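Local atomic coordinates of insecticidal Delta-Endotoxin Cry8Ea1 (Bacillus Thuringiensis, PDB entry 3EB7), a protein that kills insect larvae, including those of the underground pest Holotrichia parallela, probably by forming pores in the membrane of gut cells as other three-domain Cry toxins do. Residues Asn166-Gln171 with Asp226-Pro231; Ile448-Val453 with Ile580-Leu585. One frame throughout, in Å; residues are numbered along the deposited sequence.

Contact 1 of 2, residues Asn166-Gln171 with Asp226-Pro231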
loop_
_atom_site.group_PDB
_atom_site.type_symbol
_atom_site.label_atom_id
_atom_site.label_comp_id
_atom_site.label_asym_id
_atom_site.label_seq_id
_atom_site.Cartn_x
_atom_site.Cartn_y
_atom_site.Cartn_z
ATOM N N ASN A 166 9.669 -25.661 -15.411
ATOM C CA ASN A 166 10.689 -25.382 -14.405
ATOM C C ASN A 166 10.704 -23.896 -14.008
ATOM O O ASN A 166 10.790 -23.577 -12.815
ATOM C CB ASN A 166 12.071 -25.794 -14.907
ATOM C CG ASN A 166 12.266 -27.299 -14.929
ATOM O OD1 ASN A 166 11.519 -28.050 -14.269
ATOM N ND2 ASN A 166 13.258 -27.759 -15.708
ATOM N N TYR A 167 10.626 -23.016 -15.017
ATOM C CA TYR A 167 10.594 -21.567 -14.814
ATOM C C TYR A 167 9.352 -21.176 -14.027
ATOM O O TYR A 167 9.432 -20.375 -13.101
ATOM C CB TYR A 167 10.627 -20.818 -16.153
ATOM C CG TYR A 167 11.989 -20.723 -16.818
ATOM C CD1 TYR A 167 13.108 -20.291 -16.095
ATOM C CD2 TYR A 167 12.156 -21.043 -18.173
ATOM C CE1 TYR A 167 14.348 -20.206 -16.669
ATOM C CE2 TYR A 167 13.425 -20.962 -18.780
ATOM C CZ TYR A 167 14.509 -20.527 -18.015
ATOM O OH TYR A 167 15.766 -20.401 -18.565
ATOM N N TYR A 168 8.217 -21.767 -14.386
ATOM C CA TYR A 168 6.976 -21.535 -13.676
ATOM C C TYR A 168 7.010 -22.056 -12.227
ATOM O O TYR A 168 6.565 -21.375 -11.310
ATOM C CB TYR A 168 5.782 -22.108 -14.433
ATOM C CG TYR A 168 4.491 -21.784 -13.715
ATOM C CD1 TYR A 168 3.838 -22.748 -12.930
ATOM C CD2 TYR A 168 3.955 -20.489 -13.766
ATOM C CE1 TYR A 168 2.663 -22.445 -12.260
ATOM C CE2 TYR A 168 2.814 -20.175 -13.094
ATOM C CZ TYR A 168 2.162 -21.165 -12.336
ATOM O OH TYR A 168 0.993 -20.840 -11.678
ATOM N N ASN A 169 7.559 -23.245 -12.016
ATOM C CA ASN A 169 7.683 -23.758 -10.675
ATOM C C ASN A 169 8.659 -22.947 -9.855
ATOM O O ASN A 169 8.463 -22.753 -8.685
ATOM C CB ASN A 169 8.065 -25.264 -10.692
ATOM C CG ASN A 169 6.927 -26.148 -11.243
ATOM O OD1 ASN A 169 5.757 -25.864 -11.025
ATOM N ND2 ASN A 169 7.274 -27.190 -11.984
ATOM N N ARG A 170 9.728 -22.471 -10.465
ATOM C CA ARG A 170 10.646 -21.613 -9.722
ATOM C C ARG A 170 9.976 -20.280 -9.383
ATOM O O ARG A 170 10.149 -19.759 -8.289
ATOM C CB ARG A 170 11.944 -21.411 -10.495
ATOM C CG ARG A 170 13.128 -20.953 -9.617
ATOM C CD ARG A 170 14.443 -21.558 -10.161
ATOM N NE ARG A 170 14.563 -21.378 -11.602
ATOM C CZ ARG A 170 15.128 -20.304 -12.162
ATOM N NH1 ARG A 170 15.624 -19.324 -11.402
ATOM N NH2 ARG A 170 15.209 -20.211 -13.485
ATOM N N GLN A 171 9.211 -19.724 -10.322
ATOM C CA GLN A 171 8.528 -18.472 -10.068
ATOM C C GLN A 171 7.583 -18.631 -8.866
ATOM O O GLN A 171 7.531 -17.744 -8.011
ATOM C CB GLN A 171 7.808 -17.948 -11.308
ATOM C CG GLN A 171 7.239 -16.523 -11.129
ATOM C CD GLN A 171 6.192 -16.143 -12.142
ATOM O OE1 GLN A 171 5.314 -16.935 -12.488
ATOM N NE2 GLN A 171 6.257 -14.921 -12.606
ATOM N N ASP A 226 1.960 -14.266 -11.695
ATOM C CA ASP A 226 1.583 -15.616 -12.081
ATOM C C ASP A 226 0.549 -15.534 -13.214
ATOM O O ASP A 226 -0.607 -15.154 -13.005
ATOM C CB ASP A 226 1.008 -16.325 -10.858
ATOM C CG ASP A 226 0.555 -17.739 -11.130
ATOM O OD1 ASP A 226 0.126 -18.344 -10.154
ATOM O OD2 ASP A 226 0.630 -18.267 -12.268
ATOM N N MET A 227 0.983 -15.883 -14.416
ATOM C CA MET A 227 0.119 -15.727 -15.577
ATOM C C MET A 227 -0.849 -16.893 -15.808
ATOM O O MET A 227 -1.768 -16.768 -16.608
ATOM C CB MET A 227 0.927 -15.363 -16.835
ATOM C CG MET A 227 1.654 -13.989 -16.719
ATOM S SD MET A 227 0.673 -12.432 -16.428
ATOM C CE MET A 227 0.154 -12.466 -14.728
ATOM N N ARG A 228 -0.654 -18.001 -15.098
ATOM C CA ARG A 228 -1.658 -19.054 -15.077
ATOM C C ARG A 228 -2.819 -18.663 -14.168
ATOM O O ARG A 228 -3.957 -18.892 -14.520
ATOM C CB ARG A 228 -1.066 -20.419 -14.679
ATOM C CG ARG A 228 0.126 -20.767 -15.510
ATOM C CD ARG A 228 0.405 -22.240 -15.524
ATOM N NE ARG A 228 1.707 -22.494 -16.142
ATOM C CZ ARG A 228 2.379 -23.646 -16.060
ATOM N NH1 ARG A 228 1.861 -24.678 -15.394
ATOM N NH2 ARG A 228 3.570 -23.769 -16.670
ATOM N N THR A 229 -2.527 -18.058 -13.016
ATOM C CA THR A 229 -3.574 -17.601 -12.086
ATOM C C THR A 229 -4.224 -16.290 -12.529
ATOM O O THR A 229 -5.432 -16.099 -12.328
ATOM C CB THR A 229 -3.028 -17.540 -10.646
ATOM O OG1 THR A 229 -2.447 -18.802 -10.352
ATOM C CG2 THR A 229 -4.098 -17.270 -9.605
ATOM N N TYR A 230 -3.440 -15.420 -13.162
ATOM C CA TYR A 230 -3.927 -14.150 -13.701
ATOM C C TYR A 230 -3.612 -14.034 -15.207
ATOM O O TYR A 230 -2.674 -13.330 -15.596
ATOM C CB TYR A 230 -3.352 -12.962 -12.883
ATOM C CG TYR A 230 -3.691 -13.053 -11.390
ATOM C CD1 TYR A 230 -2.875 -13.771 -10.515
ATOM C CD2 TYR A 230 -4.851 -12.465 -10.873
ATOM C CE1 TYR A 230 -3.196 -13.894 -9.169
ATOM C CE2 TYR A 230 -5.167 -12.564 -9.514
ATOM C CZ TYR A 230 -4.346 -13.283 -8.686
ATOM O OH TYR A 230 -4.648 -13.406 -7.360
ATOM N N PRO A 231 -4.371 -14.763 -16.055
ATOM C CA PRO A 231 -4.082 -14.826 -17.489
ATOM C C PRO A 231 -4.580 -13.588 -18.270
ATOM O O PRO A 231 -4.419 -13.502 -19.485
ATOM C CB PRO A 231 -4.847 -16.085 -17.916
ATOM C CG PRO A 231 -6.075 -16.072 -17.038
ATOM C CD PRO A 231 -5.539 -15.615 -15.702
HETATM O O HOH W 1 3.786 -17.168 -14.704
#

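Contact 2 of 2, residues Ile448-Val453 with Ile580-Leu585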
loop_
_atom_site.group_PDB
_atom_site.type_symbol
_atom_site.label_atom_id
_atom_site.label_comp_id
_atom_site.label_asym_id
_atom_site.label_seq_id
_atom_site.Cartn_x
_atom_site.Cartn_y
_atom_site.Cartn_z
ATOM N N ILE A 448 -10.201 -9.253 -14.409
ATOM C CA ILE A 448 -10.305 -9.871 -13.102
ATOM C C ILE A 448 -10.381 -8.727 -12.076
ATOM O O ILE A 448 -9.468 -7.886 -12.004
ATOM C CB ILE A 448 -9.074 -10.815 -12.832
ATOM C CG1 ILE A 448 -9.052 -11.959 -13.868
ATOM C CG2 ILE A 448 -9.073 -11.320 -11.372
ATOM C CD1 ILE A 448 -7.847 -12.887 -13.861
ATOM N N THR A 449 -11.485 -8.644 -11.330
ATOM C CA THR A 449 -11.632 -7.593 -10.316
ATOM C C THR A 449 -11.258 -8.134 -8.948
ATOM O O THR A 449 -11.798 -9.141 -8.514
ATOM C CB THR A 449 -13.076 -7.013 -10.302
ATOM O OG1 THR A 449 -13.503 -6.789 -11.663
ATOM C CG2 THR A 449 -13.104 -5.717 -9.597
ATOM N N GLN A 450 -10.310 -7.488 -8.268
ATOM C CA GLN A 450 -10.000 -7.862 -6.873
ATOM C C GLN A 450 -10.709 -6.931 -5.915
ATOM O O GLN A 450 -10.621 -5.710 -6.065
ATOM C CB GLN A 450 -8.493 -7.839 -6.601
ATOM C CG GLN A 450 -7.736 -8.918 -7.368
ATOM C CD GLN A 450 -6.243 -8.860 -7.122
ATOM O OE1 GLN A 450 -5.765 -8.066 -6.315
ATOM N NE2 GLN A 450 -5.504 -9.707 -7.798
ATOM N N ILE A 451 -11.427 -7.512 -4.948
ATOM C CA ILE A 451 -12.219 -6.761 -4.001
ATOM C C ILE A 451 -11.906 -7.302 -2.631
ATOM O O ILE A 451 -12.460 -8.335 -2.234
ATOM C CB ILE A 451 -13.756 -6.923 -4.200
ATOM C CG1 ILE A 451 -14.141 -6.860 -5.695
ATOM C CG2 ILE A 451 -14.531 -5.927 -3.269
ATOM C CD1 ILE A 451 -14.441 -5.454 -6.235
ATOM N N PRO A 452 -11.024 -6.600 -1.900
ATOM C CA PRO A 452 -10.726 -6.899 -0.508
ATOM C C PRO A 452 -12.008 -6.815 0.299
ATOM O O PRO A 452 -12.746 -5.847 0.149
ATOM C CB PRO A 452 -9.793 -5.750 -0.126
ATOM C CG PRO A 452 -9.138 -5.374 -1.408
ATOM C CD PRO A 452 -10.243 -5.441 -2.390
ATOM N N VAL A 453 -12.291 -7.793 1.154
ATOM C CA VAL A 453 -13.579 -7.788 1.875
ATOM C C VAL A 453 -13.696 -6.672 2.934
ATOM O O VAL A 453 -14.801 -6.355 3.410
ATOM C CB VAL A 453 -13.935 -9.176 2.473
ATOM C CG1 VAL A 453 -14.170 -10.198 1.354
ATOM C CG2 VAL A 453 -12.816 -9.643 3.472
ATOM N N ILE A 580 -10.409 -14.066 5.769
ATOM C CA ILE A 580 -10.812 -13.807 4.376
ATOM C C ILE A 580 -10.160 -12.520 3.838
ATOM O O ILE A 580 -10.297 -11.457 4.420
ATOM C CB ILE A 580 -12.343 -13.791 4.209
ATOM C CG1 ILE A 580 -12.920 -15.135 4.684
ATOM C CG2 ILE A 580 -12.713 -13.515 2.730
ATOM C CD1 ILE A 580 -14.421 -15.205 4.496
ATOM N N ASP A 581 -9.403 -12.654 2.764
ATOM C CA ASP A 581 -8.620 -11.547 2.205
ATOM C C ASP A 581 -9.428 -10.785 1.173
ATOM O O ASP A 581 -9.767 -9.626 1.384
ATOM C CB ASP A 581 -7.297 -12.044 1.596
ATOM C CG ASP A 581 -6.605 -10.990 0.672
ATOM O OD1 ASP A 581 -5.931 -11.409 -0.280
ATOM O OD2 ASP A 581 -6.709 -9.746 0.880
ATOM N N ARG A 582 -9.740 -11.434 0.065
ATOM C CA ARG A 582 -10.385 -10.751 -1.030
ATOM C C ARG A 582 -11.230 -11.699 -1.858
ATOM O O ARG A 582 -11.026 -12.913 -1.840
ATOM C CB ARG A 582 -9.324 -10.102 -1.923
ATOM C CG ARG A 582 -8.302 -11.077 -2.543
ATOM C CD ARG A 582 -7.410 -10.287 -3.486
ATOM N NE ARG A 582 -6.230 -10.996 -3.996
ATOM C CZ ARG A 582 -4.974 -10.724 -3.637
ATOM N NH1 ARG A 582 -3.950 -11.389 -4.172
ATOM N NH2 ARG A 582 -4.735 -9.796 -2.726
ATOM N N ILE A 583 -12.161 -11.131 -2.602
ATOM C CA ILE A 583 -12.889 -11.865 -3.627
ATOM C C ILE A 583 -12.326 -11.410 -4.952
ATOM O O ILE A 583 -12.053 -10.227 -5.137
ATOM C CB ILE A 583 -14.359 -11.484 -3.637
ATOM C CG1 ILE A 583 -15.044 -11.844 -2.325
ATOM C CG2 ILE A 583 -15.083 -12.113 -4.835
ATOM C CD1 ILE A 583 -16.260 -10.906 -2.040
ATOM N N GLU A 584 -12.137 -12.346 -5.874
ATOM C CA GLU A 584 -11.796 -11.991 -7.252
ATOM C C GLU A 584 -12.942 -12.479 -8.109
ATOM O O GLU A 584 -13.422 -13.608 -7.950
ATOM C CB GLU A 584 -10.452 -12.572 -7.703
ATOM C CG GLU A 584 -9.323 -12.321 -6.682
ATOM C CD GLU A 584 -7.981 -12.891 -7.114
ATOM O OE1 GLU A 584 -7.953 -13.869 -7.873
ATOM O OE2 GLU A 584 -6.934 -12.363 -6.697
ATOM N N LEU A 585 -13.386 -11.571 -8.981
ATOM C CA LEU A 585 -14.451 -11.785 -9.926
ATOM C C LEU A 585 -13.819 -11.951 -11.291
ATOM O O LEU A 585 -13.032 -11.108 -11.737
ATOM C CB LEU A 585 -15.410 -10.594 -9.919
ATOM C CG LEU A 585 -16.329 -10.591 -8.695
ATOM C CD1 LEU A 585 -16.831 -9.181 -8.366
ATOM C CD2 LEU A 585 -17.495 -11.555 -8.938
#

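Contact 1 of 2, residues Asn166-Gln171 with Asp226-Pro231
The guanidinium of Arg228 lies flat over one face of the Tyr168 ring, its plane turned only 6° from that of the ring, while Asp226 OD2 and a water lie at the ring's edge, near its plane. The stack is cation-pi in character, with Arg228 CZ 3.9 Å from the ring centroid, and the Arg228 CD methylene adds a CH-pi contact over the same face. Because the arginine chain runs extended from CG to NE, it spans the ring from the hydroxyl end back to Tyr168 CB, which Arg228 NH2 approaches; that nitrogen also bonds Asn165 OD1, in helix 161-191. At the edge, Tyr168 OH donates to Asp226 OD2 over 2.7 Å, on its syn side though 29° out of the carboxylate plane. This helix of the N-terminal helical domain of a three-domain Cry toxin is thereby tied to the loop that follows helix 198-220. Within that loop, Thr229 OG1 donates to Asp226 OD1 over 2.6 Å from above the carboxylate plane, and OD2 receives weak bonds from the backbone N of Arg228 and Thr229; these help to orient the carboxylate. The water bridges Gln171 OE1, at 2.7 Å, to Met227 N, whereas Gln171 NE2 bonds the carbonyls of Leu144 and Tyr225.

Contact 2 of 2, residues Ile448-Val453 with Ile580-Leu585
Gln450 and Glu584 face each other as a non-hydrogen-bonded pair in an antiparallel ladder of the C-terminal beta-sandwich domain, joining strand 448-452 to strand 578-588. From Gln450 CB, which lies 4.1 Å from Arg582 CD, the extended chain rises beside both residues: CG and CD both pass Glu584 OE2 at 3.6 Å, CD also faces Arg582 NE, and OE1 sits over one face of the guanidinium, offset toward its rim. Amide and guanidinium planes are only 2° apart, a parallel stack. At the tip, NE2 passes 3.2 Å from Glu584 OE2 at too poor an angle for a hydrogen bond. That oxygen takes Arg582 NE on its anti side, 25° out of the carboxylate plane, and probably accepts from Tyr230 OH; Glu584 OE1 pairs with Arg502. Asp581 OD1 attracts the same guanidinium by charge alone, since no N-H points at it. The opposite face, carrying Thr449, Ile451, Ile583 and Leu585, is largely apolar and packs against strands 482-491 and 559-567. Reciprocal backbone bonds link Thr449 with Leu585 and Ile451 with Ile583. Past Pro452, Val453 N still reaches Asp581 O, while Val453 CG1 touches Ile580 CG2 at 3.9 Å.

Contact 2 is buried throughout; contact 1 is buried at its centre but includes the exposed Arg228. Contact 1 also lies farther out, its centre about 24 Å from the centre of the chain against about 16 Å for that of contact 2. Contact 1 holds a helix to a loop through side chains and a bridging water; contact 2 joins two strands through a backbone ladder, with polar and charged side chains on one face and a mostly apolar set on the other. They share no helix or strand, yet the loop that follows helix 198-220 reaches the second contact directly: Tyr230 CE2 packs 3.3 Å from Gln450 NE2, and Pro231 CD lies against Ile448 CD1.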